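Local coordinates for protein Sso-CP2 metallo-carboxypetidase (Sulfolobus solfataricus, PDB 4MMO) that probably removes C-terminal residues from peptides as a zinc-dependent metallo-carboxypeptidase of the M20 family, at residues L182-L187 with L339-E344; E228-D233 with Y319-L324; P280-D285 with L308-V313. One frame throughout, in Å; residues are numbered along the deposited sequence.

Interaction 1: L182-L187 with L339-E344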
loop_
_atom_site.group_PDB
_atom_site.type_symbol
_atom_site.label_atom_id
_atom_site.label_comp_id
_atom_site.label_asym_id
_atom_site.label_seq_id
_atom_site.Cartn_x
_atom_site.Cartn_y
_atom_site.Cartn_z
ATOM N N LEU A 182 -18.110 10.796 -10.363
ATOM C CA LEU A 182 -17.217 9.943 -9.597
ATOM C C LEU A 182 -17.483 8.457 -9.794
ATOM O O LEU A 182 -18.627 8.028 -9.923
ATOM C CB LEU A 182 -17.321 10.291 -8.111
ATOM C CG LEU A 182 -16.322 9.611 -7.175
ATOM C CD1 LEU A 182 -14.886 9.883 -7.594
ATOM C CD2 LEU A 182 -16.556 10.097 -5.760
ATOM N N LEU A 183 -16.399 7.685 -9.807
ATOM C CA LEU A 183 -16.458 6.230 -9.839
ATOM C C LEU A 183 -15.322 5.668 -8.988
ATOM O O LEU A 183 -14.157 5.782 -9.365
ATOM C CB LEU A 183 -16.328 5.721 -11.279
ATOM C CG LEU A 183 -16.299 4.197 -11.445
ATOM C CD1 LEU A 183 -17.640 3.589 -11.062
ATOM C CD2 LEU A 183 -15.916 3.799 -12.863
ATOM N N TYR A 184 -15.659 5.085 -7.838
ATOM C CA TYR A 184 -14.681 4.372 -7.020
ATOM C C TYR A 184 -14.596 2.930 -7.490
ATOM O O TYR A 184 -15.617 2.294 -7.743
ATOM C CB TYR A 184 -15.067 4.365 -5.538
ATOM C CG TYR A 184 -14.922 5.683 -4.820
ATOM C CD1 TYR A 184 -13.692 6.321 -4.740
ATOM C CD2 TYR A 184 -16.012 6.275 -4.189
ATOM C CE1 TYR A 184 -13.554 7.525 -4.073
ATOM C CE2 TYR A 184 -15.884 7.476 -3.514
ATOM C CZ TYR A 184 -14.652 8.095 -3.457
ATOM O OH TYR A 184 -14.524 9.292 -2.790
ATOM N N VAL A 185 -13.378 2.413 -7.587
ATOM C CA VAL A 185 -13.165 1.032 -7.992
ATOM C C VAL A 185 -12.052 0.404 -7.170
ATOM O O VAL A 185 -11.043 1.049 -6.875
ATOM C CB VAL A 185 -12.814 0.937 -9.488
ATOM C CG1 VAL A 185 -12.366 -0.474 -9.864
ATOM C CG2 VAL A 185 -14.006 1.351 -10.329
ATOM N N GLU A 186 -12.250 -0.855 -6.796
ATOM C CA GLU A 186 -11.206 -1.637 -6.152
ATOM C C GLU A 186 -10.891 -2.863 -6.990
ATOM O O GLU A 186 -11.792 -3.614 -7.363
ATOM C CB GLU A 186 -11.625 -2.065 -4.753
ATOM C CG GLU A 186 -10.617 -3.003 -4.105
ATOM C CD GLU A 186 -10.767 -3.083 -2.603
ATOM O OE1 GLU A 186 -11.918 -3.115 -2.116
ATOM O OE2 GLU A 186 -9.729 -3.109 -1.909
ATOM N N LEU A 187 -9.611 -3.045 -7.299
ATOM C CA LEU A 187 -9.147 -4.219 -8.024
ATOM C C LEU A 187 -8.451 -5.137 -7.041
ATOM O O LEU A 187 -7.667 -4.678 -6.218
ATOM C CB LEU A 187 -8.165 -3.826 -9.126
ATOM C CG LEU A 187 -8.665 -2.843 -10.181
ATOM C CD1 LEU A 187 -7.571 -2.577 -11.203
ATOM C CD2 LEU A 187 -9.919 -3.372 -10.861
ATOM N N LEU A 339 -14.569 -4.453 -7.781
ATOM C CA LEU A 339 -15.617 -3.938 -6.913
ATOM C C LEU A 339 -15.758 -2.440 -7.159
ATOM O O LEU A 339 -14.757 -1.733 -7.248
ATOM C CB LEU A 339 -15.253 -4.195 -5.454
ATOM C CG LEU A 339 -14.913 -5.644 -5.104
ATOM C CD1 LEU A 339 -14.138 -5.707 -3.797
ATOM C CD2 LEU A 339 -16.177 -6.482 -5.019
ATOM N N ALA A 340 -16.994 -1.960 -7.268
ATOM C CA ALA A 340 -17.249 -0.545 -7.530
ATOM C C ALA A 340 -18.291 0.034 -6.580
ATOM O O ALA A 340 -19.084 -0.698 -5.996
ATOM C CB ALA A 340 -17.693 -0.356 -8.960
ATOM N N HIS A 341 -18.280 1.357 -6.435
ATOM C CA HIS A 341 -19.296 2.065 -5.661
ATOM C C HIS A 341 -19.183 3.574 -5.858
ATOM O O HIS A 341 -18.245 4.061 -6.487
ATOM C CB HIS A 341 -19.185 1.729 -4.172
ATOM C CG HIS A 341 -17.880 2.126 -3.556
ATOM N ND1 HIS A 341 -16.755 1.329 -3.610
ATOM C CD2 HIS A 341 -17.523 3.234 -2.863
ATOM C CE1 HIS A 341 -15.762 1.932 -2.981
ATOM N NE2 HIS A 341 -16.201 3.089 -2.518
ATOM N N GLY A 342 -20.154 4.306 -5.327
ATOM C CA GLY A 342 -20.137 5.755 -5.384
ATOM C C GLY A 342 -20.260 6.320 -6.786
ATOM O O GLY A 342 -19.613 7.315 -7.116
ATOM N N PHE A 343 -21.089 5.692 -7.613
ATOM C CA PHE A 343 -21.365 6.212 -8.945
ATOM C C PHE A 343 -22.033 7.579 -8.809
ATOM O O PHE A 343 -23.095 7.696 -8.204
ATOM C CB PHE A 343 -22.277 5.262 -9.727
ATOM C CG PHE A 343 -21.724 3.868 -9.887
ATOM C CD1 PHE A 343 -21.873 2.926 -8.881
ATOM C CD2 PHE A 343 -21.071 3.496 -11.050
ATOM C CE1 PHE A 343 -21.370 1.642 -9.027
ATOM C CE2 PHE A 343 -20.568 2.216 -11.203
ATOM C CZ PHE A 343 -20.717 1.288 -10.189
ATOM N N GLU A 344 -21.392 8.611 -9.348
ATOM C CA GLU A 344 -21.935 9.969 -9.298
ATOM C C GLU A 344 -21.836 10.594 -10.680
ATOM O O GLU A 344 -20.839 10.418 -11.375
ATOM C CB GLU A 344 -21.172 10.824 -8.284
ATOM C CG GLU A 344 -21.190 10.291 -6.855
ATOM C CD GLU A 344 -22.238 10.967 -5.989
ATOM O OE1 GLU A 344 -23.413 11.037 -6.413
ATOM O OE2 GLU A 344 -21.882 11.439 -4.886
#

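Interaction 2: E228-D233 with Y319-L324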
loop_
_atom_site.group_PDB
_atom_site.type_symbol
_atom_site.label_atom_id
_atom_site.label_comp_id
_atom_site.label_asym_id
_atom_site.label_seq_id
_atom_site.Cartn_x
_atom_site.Cartn_y
_atom_site.Cartn_z
ATOM N N GLU A 228 -10.100 2.810 -23.684
ATOM C CA GLU A 228 -10.747 3.080 -24.963
ATOM C C GLU A 228 -12.165 3.606 -24.755
ATOM O O GLU A 228 -12.966 2.992 -24.053
ATOM C CB GLU A 228 -10.776 1.812 -25.821
ATOM C CG GLU A 228 -11.355 2.015 -27.217
ATOM C CD GLU A 228 -11.396 0.731 -28.027
ATOM O OE1 GLU A 228 -10.575 -0.172 -27.761
ATOM O OE2 GLU A 228 -12.254 0.621 -28.928
ATOM N N GLY A 229 -12.456 4.753 -25.362
ATOM C CA GLY A 229 -13.778 5.355 -25.304
ATOM C C GLY A 229 -13.992 6.320 -24.147
ATOM O O GLY A 229 -15.051 6.934 -24.041
ATOM N N PHE A 230 -12.988 6.464 -23.287
ATOM C CA PHE A 230 -13.121 7.264 -22.070
ATOM C C PHE A 230 -13.497 8.724 -22.347
ATOM O O PHE A 230 -14.329 9.297 -21.644
ATOM C CB PHE A 230 -11.817 7.201 -21.277
ATOM C CG PHE A 230 -11.881 7.874 -19.939
ATOM C CD1 PHE A 230 -12.413 7.219 -18.843
ATOM C CD2 PHE A 230 -11.388 9.157 -19.771
ATOM C CE1 PHE A 230 -12.466 7.836 -17.611
ATOM C CE2 PHE A 230 -11.433 9.776 -18.538
ATOM C CZ PHE A 230 -11.974 9.116 -17.457
ATOM N N TYR A 231 -12.900 9.313 -23.378
ATOM C CA TYR A 231 -13.089 10.733 -23.673
ATOM C C TYR A 231 -14.208 11.009 -24.679
ATOM O O TYR A 231 -14.553 12.165 -24.912
ATOM C CB TYR A 231 -11.780 11.350 -24.184
ATOM C CG TYR A 231 -10.694 11.420 -23.132
ATOM C CD1 TYR A 231 -10.666 12.453 -22.204
ATOM C CD2 TYR A 231 -9.703 10.448 -23.060
ATOM C CE1 TYR A 231 -9.681 12.522 -21.236
ATOM C CE2 TYR A 231 -8.712 10.507 -22.096
ATOM C CZ TYR A 231 -8.706 11.543 -21.186
ATOM O OH TYR A 231 -7.724 11.601 -20.224
ATOM N N ASP A 232 -14.779 9.959 -25.267
ATOM C CA ASP A 232 -15.780 10.128 -26.325
ATOM C C ASP A 232 -16.997 10.935 -25.869
ATOM O O ASP A 232 -17.543 11.726 -26.633
ATOM C CB ASP A 232 -16.240 8.768 -26.860
ATOM C CG ASP A 232 -15.163 8.054 -27.664
ATOM O OD1 ASP A 232 -14.170 8.703 -28.049
ATOM O OD2 ASP A 232 -15.318 6.840 -27.919
ATOM N N ASP A 233 -17.417 10.730 -24.624
ATOM C CA ASP A 233 -18.600 11.402 -24.093
ATOM C C ASP A 233 -18.266 12.765 -23.484
ATOM O O ASP A 233 -19.160 13.483 -23.040
ATOM C CB ASP A 233 -19.271 10.524 -23.030
ATOM C CG ASP A 233 -20.114 9.410 -23.629
ATOM O OD1 ASP A 233 -19.798 8.947 -24.745
ATOM O OD2 ASP A 233 -21.096 8.997 -22.979
ATOM N N TYR A 319 -21.583 4.731 -14.851
ATOM C CA TYR A 319 -21.916 3.343 -15.143
ATOM C C TYR A 319 -21.344 2.926 -16.498
ATOM O O TYR A 319 -20.932 1.786 -16.682
ATOM C CB TYR A 319 -23.430 3.128 -15.089
ATOM C CG TYR A 319 -24.002 3.327 -13.704
ATOM C CD1 TYR A 319 -23.940 2.315 -12.759
ATOM C CD2 TYR A 319 -24.596 4.529 -13.340
ATOM C CE1 TYR A 319 -24.452 2.488 -11.491
ATOM C CE2 TYR A 319 -25.114 4.712 -12.065
ATOM C CZ TYR A 319 -25.037 3.684 -11.147
ATOM O OH TYR A 319 -25.548 3.843 -9.878
ATOM N N LYS A 320 -21.297 3.855 -17.442
ATOM C CA LYS A 320 -20.690 3.567 -18.734
ATOM C C LYS A 320 -19.167 3.448 -18.610
ATOM O O LYS A 320 -18.559 2.549 -19.188
ATOM C CB LYS A 320 -21.054 4.649 -19.744
ATOM C CG LYS A 320 -20.530 4.380 -21.139
ATOM C CD LYS A 320 -21.173 5.307 -22.155
ATOM C CE LYS A 320 -20.671 5.021 -23.560
ATOM N NZ LYS A 320 -21.337 5.887 -24.573
ATOM N N VAL A 321 -18.555 4.355 -17.853
ATOM C CA VAL A 321 -17.107 4.348 -17.682
ATOM C C VAL A 321 -16.678 3.039 -17.035
ATOM O O VAL A 321 -15.635 2.483 -17.374
ATOM C CB VAL A 321 -16.633 5.552 -16.836
ATOM C CG1 VAL A 321 -15.159 5.419 -16.461
ATOM C CG2 VAL A 321 -16.861 6.847 -17.601
ATOM N N PHE A 322 -17.500 2.544 -16.115
ATOM C CA PHE A 322 -17.244 1.272 -15.457
ATOM C C PHE A 322 -17.209 0.139 -16.475
ATOM O O PHE A 322 -16.389 -0.770 -16.373
ATOM C CB PHE A 322 -18.319 0.997 -14.404
ATOM C CG PHE A 322 -18.030 -0.193 -13.530
ATOM C CD1 PHE A 322 -16.797 -0.336 -12.913
ATOM C CD2 PHE A 322 -19.001 -1.156 -13.305
ATOM C CE1 PHE A 322 -16.531 -1.427 -12.100
ATOM C CE2 PHE A 322 -18.742 -2.246 -12.489
ATOM C CZ PHE A 322 -17.506 -2.380 -11.886
ATOM N N GLU A 323 -18.097 0.196 -17.462
ATOM C CA GLU A 323 -18.148 -0.837 -18.491
ATOM C C GLU A 323 -16.933 -0.734 -19.410
ATOM O O GLU A 323 -16.358 -1.751 -19.804
ATOM C CB GLU A 323 -19.445 -0.734 -19.307
ATOM C CG GLU A 323 -19.580 -1.788 -20.400
ATOM C CD GLU A 323 -19.466 -3.212 -19.872
ATOM O OE1 GLU A 323 -19.948 -3.481 -18.749
ATOM O OE2 GLU A 323 -18.889 -4.065 -20.582
ATOM N N LEU A 324 -16.548 0.493 -19.751
ATOM C CA LEU A 324 -15.366 0.718 -20.577
ATOM C C LEU A 324 -14.115 0.227 -19.856
ATOM O O LEU A 324 -13.239 -0.395 -20.458
ATOM C CB LEU A 324 -15.217 2.202 -20.916
ATOM C CG LEU A 324 -16.290 2.826 -21.810
ATOM C CD1 LEU A 324 -15.968 4.289 -22.061
ATOM C CD2 LEU A 324 -16.421 2.080 -23.131
HETATM O O HOH W 1 -12.813 0.156 -22.834
#

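Interaction 3: P280-D285 with L308-V313. With SO4 (sulfate ion), chain D.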
loop_
_atom_site.group_PDB
_atom_site.type_symbol
_atom_site.label_atom_id
_atom_site.label_comp_id
_atom_site.label_asym_id
_atom_site.label_seq_id
_atom_site.Cartn_x
_atom_site.Cartn_y
_atom_site.Cartn_z
ATOM N N PRO A 280 -11.030 15.164 -16.711
ATOM C CA PRO A 280 -11.397 13.946 -15.985
ATOM C C PRO A 280 -10.133 13.217 -15.529
ATOM O O PRO A 280 -9.071 13.486 -16.085
ATOM C CB PRO A 280 -12.150 13.129 -17.035
ATOM C CG PRO A 280 -11.566 13.567 -18.333
ATOM C CD PRO A 280 -11.243 15.027 -18.164
ATOM N N THR A 281 -10.233 12.328 -14.544
ATOM C CA THR A 281 -9.046 11.666 -14.003
ATOM C C THR A 281 -9.194 10.160 -13.876
ATOM O O THR A 281 -10.302 9.626 -13.870
ATOM C CB THR A 281 -8.699 12.193 -12.598
ATOM O OG1 THR A 281 -9.715 11.791 -11.668
ATOM C CG2 THR A 281 -8.577 13.709 -12.607
ATOM N N CYS A 282 -8.048 9.491 -13.789
ATOM C CA CYS A 282 -7.960 8.121 -13.307
ATOM C C CYS A 282 -6.852 8.095 -12.266
ATOM O O CYS A 282 -5.676 7.993 -12.605
ATOM C CB CYS A 282 -7.632 7.146 -14.436
ATOM S SG CYS A 282 -7.230 5.474 -13.851
ATOM N N ASN A 283 -7.239 8.202 -11.001
ATOM C CA ASN A 283 -6.288 8.343 -9.909
ATOM C C ASN A 283 -6.186 7.079 -9.056
ATOM O O ASN A 283 -7.185 6.396 -8.817
ATOM C CB ASN A 283 -6.699 9.528 -9.039
ATOM C CG ASN A 283 -5.769 9.740 -7.868
ATOM O OD1 ASN A 283 -4.624 10.161 -8.040
ATOM N ND2 ASN A 283 -6.257 9.462 -6.667
ATOM N N VAL A 284 -4.971 6.772 -8.607
ATOM C CA VAL A 284 -4.747 5.649 -7.704
ATOM C C VAL A 284 -4.735 6.163 -6.269
ATOM O O VAL A 284 -3.858 6.939 -5.888
ATOM C CB VAL A 284 -3.421 4.917 -8.015
ATOM C CG1 VAL A 284 -3.182 3.779 -7.025
ATOM C CG2 VAL A 284 -3.425 4.385 -9.442
ATOM N N ASP A 285 -5.712 5.730 -5.479
ATOM C CA ASP A 285 -5.815 6.151 -4.087
ATOM C C ASP A 285 -4.988 5.246 -3.199
ATOM O O ASP A 285 -4.555 5.642 -2.116
ATOM C CB ASP A 285 -7.268 6.106 -3.612
ATOM C CG ASP A 285 -8.173 6.975 -4.439
ATOM O OD1 ASP A 285 -8.212 8.200 -4.192
ATOM O OD2 ASP A 285 -8.842 6.434 -5.337
ATOM N N LEU A 308 -9.033 2.785 -7.053
ATOM C CA LEU A 308 -9.021 3.837 -8.062
ATOM C C LEU A 308 -10.259 4.707 -7.929
ATOM O O LEU A 308 -11.351 4.207 -7.649
ATOM C CB LEU A 308 -9.001 3.232 -9.467
ATOM C CG LEU A 308 -7.961 2.147 -9.751
ATOM C CD1 LEU A 308 -8.267 1.468 -11.076
ATOM C CD2 LEU A 308 -6.563 2.736 -9.762
ATOM N N ASP A 309 -10.080 6.009 -8.123
ATOM C CA ASP A 309 -11.205 6.918 -8.261
ATOM C C ASP A 309 -11.077 7.650 -9.591
ATOM O O ASP A 309 -9.997 8.124 -9.948
ATOM C CB ASP A 309 -11.275 7.896 -7.081
ATOM C CG ASP A 309 -10.197 8.964 -7.133
ATOM O OD1 ASP A 309 -9.022 8.639 -6.871
ATOM O OD2 ASP A 309 -10.529 10.134 -7.424
ATOM N N PHE A 310 -12.179 7.695 -10.335
ATOM C CA PHE A 310 -12.247 8.425 -11.594
ATOM C C PHE A 310 -13.116 9.657 -11.390
ATOM O O PHE A 310 -14.285 9.528 -11.038
ATOM C CB PHE A 310 -12.895 7.575 -12.693
ATOM C CG PHE A 310 -12.111 6.349 -13.088
ATOM C CD1 PHE A 310 -12.211 5.176 -12.359
ATOM C CD2 PHE A 310 -11.306 6.362 -14.215
ATOM C CE1 PHE A 310 -11.504 4.046 -12.736
ATOM C CE2 PHE A 310 -10.600 5.238 -14.595
ATOM C CZ PHE A 310 -10.700 4.077 -13.854
ATOM N N ARG A 311 -12.555 10.845 -11.601
ATOM C CA ARG A 311 -13.355 12.067 -11.589
ATOM C C ARG A 311 -13.840 12.317 -13.005
ATOM O O ARG A 311 -13.055 12.268 -13.951
ATOM C CB ARG A 311 -12.538 13.259 -11.099
ATOM C CG ARG A 311 -11.950 13.081 -9.720
ATOM C CD ARG A 311 -13.003 13.174 -8.637
ATOM N NE ARG A 311 -12.419 12.909 -7.327
ATOM C CZ ARG A 311 -12.962 13.267 -6.170
ATOM N NH1 ARG A 311 -14.116 13.921 -6.141
ATOM N NH2 ARG A 311 -12.343 12.975 -5.036
ATOM N N LEU A 312 -15.132 12.588 -13.145
ATOM C CA LEU A 312 -15.764 12.670 -14.455
ATOM C C LEU A 312 -16.301 14.064 -14.755
ATOM O O LEU A 312 -16.581 14.847 -13.847
ATOM C CB LEU A 312 -16.901 11.653 -14.530
ATOM C CG LEU A 312 -16.487 10.216 -14.206
ATOM C CD1 LEU A 312 -17.706 9.311 -14.111
ATOM C CD2 LEU A 312 -15.510 9.700 -15.254
ATOM N N VAL A 313 -16.442 14.361 -16.043
ATOM C CA VAL A 313 -16.976 15.636 -16.499
ATOM C C VAL A 313 -18.065 15.360 -17.530
ATOM O O VAL A 313 -18.116 14.266 -18.089
ATOM C CB VAL A 313 -15.873 16.521 -17.118
ATOM C CG1 VAL A 313 -14.781 16.795 -16.096
ATOM C CG2 VAL A 313 -15.280 15.865 -18.361
HETATM S S SO4 D . -15.415 15.170 -2.636
HETATM O O1 SO4 D . -14.542 14.156 -2.057
HETATM O O2 SO4 D . -16.738 15.124 -1.992
HETATM O O3 SO4 D . -14.690 16.439 -2.488
HETATM O O4 SO4 D . -15.609 14.923 -4.061
HETATM O O HOH W 2 -9.036 11.846 -8.885
#

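Interaction 1: L182-L187 with L339-E344
Y184 and H341 meet on neighbouring antiparallel strands, 182-187 and 339-344. The CB of Y184 sits over one face of the imidazole, 3.6 Å from the H341 ring centroid, a CH-pi contact. The two rings are near parallel, with planes at 28°, but they are slid apart and barely overlap. The imidazole swings across toward Y184 because CG of H341 stands between its own backbone N and carbonyl carbon (chi1 62°). Next to this pair, E186 and L339 run side by side, and OE1 of E186 lies 3.8 Å from CD1 of L339.

The other face of the sheet is apolar. L183 and F343 point the same way, and CD1 of L183 touches CE2 of F343 at 3.2 Å. CG2 of V185 faces CB of A340.

Six backbone bonds join the strands. The E186-L339 pair is nearly straight, with E186 N to L339 O at 2.7 Å. Between Y184 and L182 the register slips by one residue, a beta bulge. G342 and F343 face L183 alone, and G342 has positive phi (66°). Beyond the bulge E344 N reaches L182 O at 2.9 Å.

Y184 and H341 thus form a mixed polar and aromatic patch that S296 of the second subunit packs on, while L183, F343 and A340 pack against helix 318-331.

Interaction 2: E228-D233 with Y319-L324
D233 and K320 form a long salt bridge between the loop 228-233 and the helix 319-324. NZ of K320 lies 3.4 Å from OD1 of D233, a weak hydrogen bond, and 3.5 Å from OD2. NZ is thus nearly equidistant from the two oxygens. The side chains come from opposite directions. The lysine spans the gap because it is fully extended, starting with CG anti to its backbone N (chi1 -176°).

At the other end of the contact a water joins the two backbones. It donates to E228 O at 3.1 Å and to L324 O at an unusually short distance whose exact length is doubtful. That second carbonyl belongs to the helix.

Between these polar ends L324 has the largest share of the packing. Its CD1 lies 3.4 Å from G229 O, and its CD2 rests against E228 O at 3.7 Å. The methyls thus meet the loop backbone rather than a side chain. G229 has positive phi (90°), and L324 CD1 packs close against its backbone.

Deeper in, CG1 of V321 touches the F230 ring at its edge, 3.8 Å from CE1. V225, P280 and F310 also pack on F230, while L183 and L312 lie against V321. Q316, just before the helix, bonds to F230 O through NE2.

The contact lays the loop between helices 207-218 and 239-247 against helix 318-331, away from the zinc site. The salt bridge is long and weak, so the contact rests largely on L324 against the loop backbone and V321 against F230, with a water linking the two backbones.

Interaction 3: P280-D285 with L308-V313
N283 and D309 pair through backbone and side chain. N283 N donates to D309 O and D309 N to N283 O, both at 3.0 Å. ND2 of N283 also donates to OD1 of D309 at 2.9 Å. It meets the syn lone pair of OD1, and OD1 lies in the amide plane of N283. The amide and carboxylate planes are 71° apart. The same OD1 lies 2.7 Å from OD2 of D285, close enough that one acid probably holds a proton. D309 turns into this group because its CG stands between backbone N and carbonyl carbon (chi1 73°).

T281 extends the contact beyond the strand. Its N donates to R311 O at 2.9 Å, and its side-chain OG1 accepts from R311 N. A water bridges T281 OG1 and D309 OD2.

N283, D309 and R311 lie on the antiparallel hairpin of strands 283-290 and 299-312, within the M20 dimerisation region; T281 lies just before its first strand. On the other face, CG2 of V284 meets CD2 of L308 at 3.6 Å. SG of C282 lies obliquely by the F310 ring.

The second subunit completes the polar side. I299 of that subunit bonds to D285 OD1 through its N and to N283 ND2 through its O, and S198 of that subunit reaches D309 OD2 and R311 NH2. R311 NE forms a salt bridge with D309 OD2, its hydrogen bond long and weak. NH1 grips sulfate O4 at 2.7 Å. The sulfate, probably from the crystallisation liquor, is also held by T380 N and NE2 of H197 of the second subunit.

How the interactions relate
From the N terminus, 182-187 comes first and waits longest for its partner. Next comes 228-233, then 280-285, which pairs with 308-313 in interaction 3 and closes the shortest loop. Helix 318-331 follows at once, and its residues 319-324 close interaction 2 around that loop. Strand 337-348 then brings in 339-344, so interaction 1 encloses both others. The three contacts nest without crossing. Interactions 1 and 3 share one antiparallel sheet, joined by backbone hydrogen bonds, such as V185 O to L308 N. Interaction 2 ties loop 228-233 to the helix covering that sheet. F322 of the helix meets A340, and F230 of the loop meets P280 and F310.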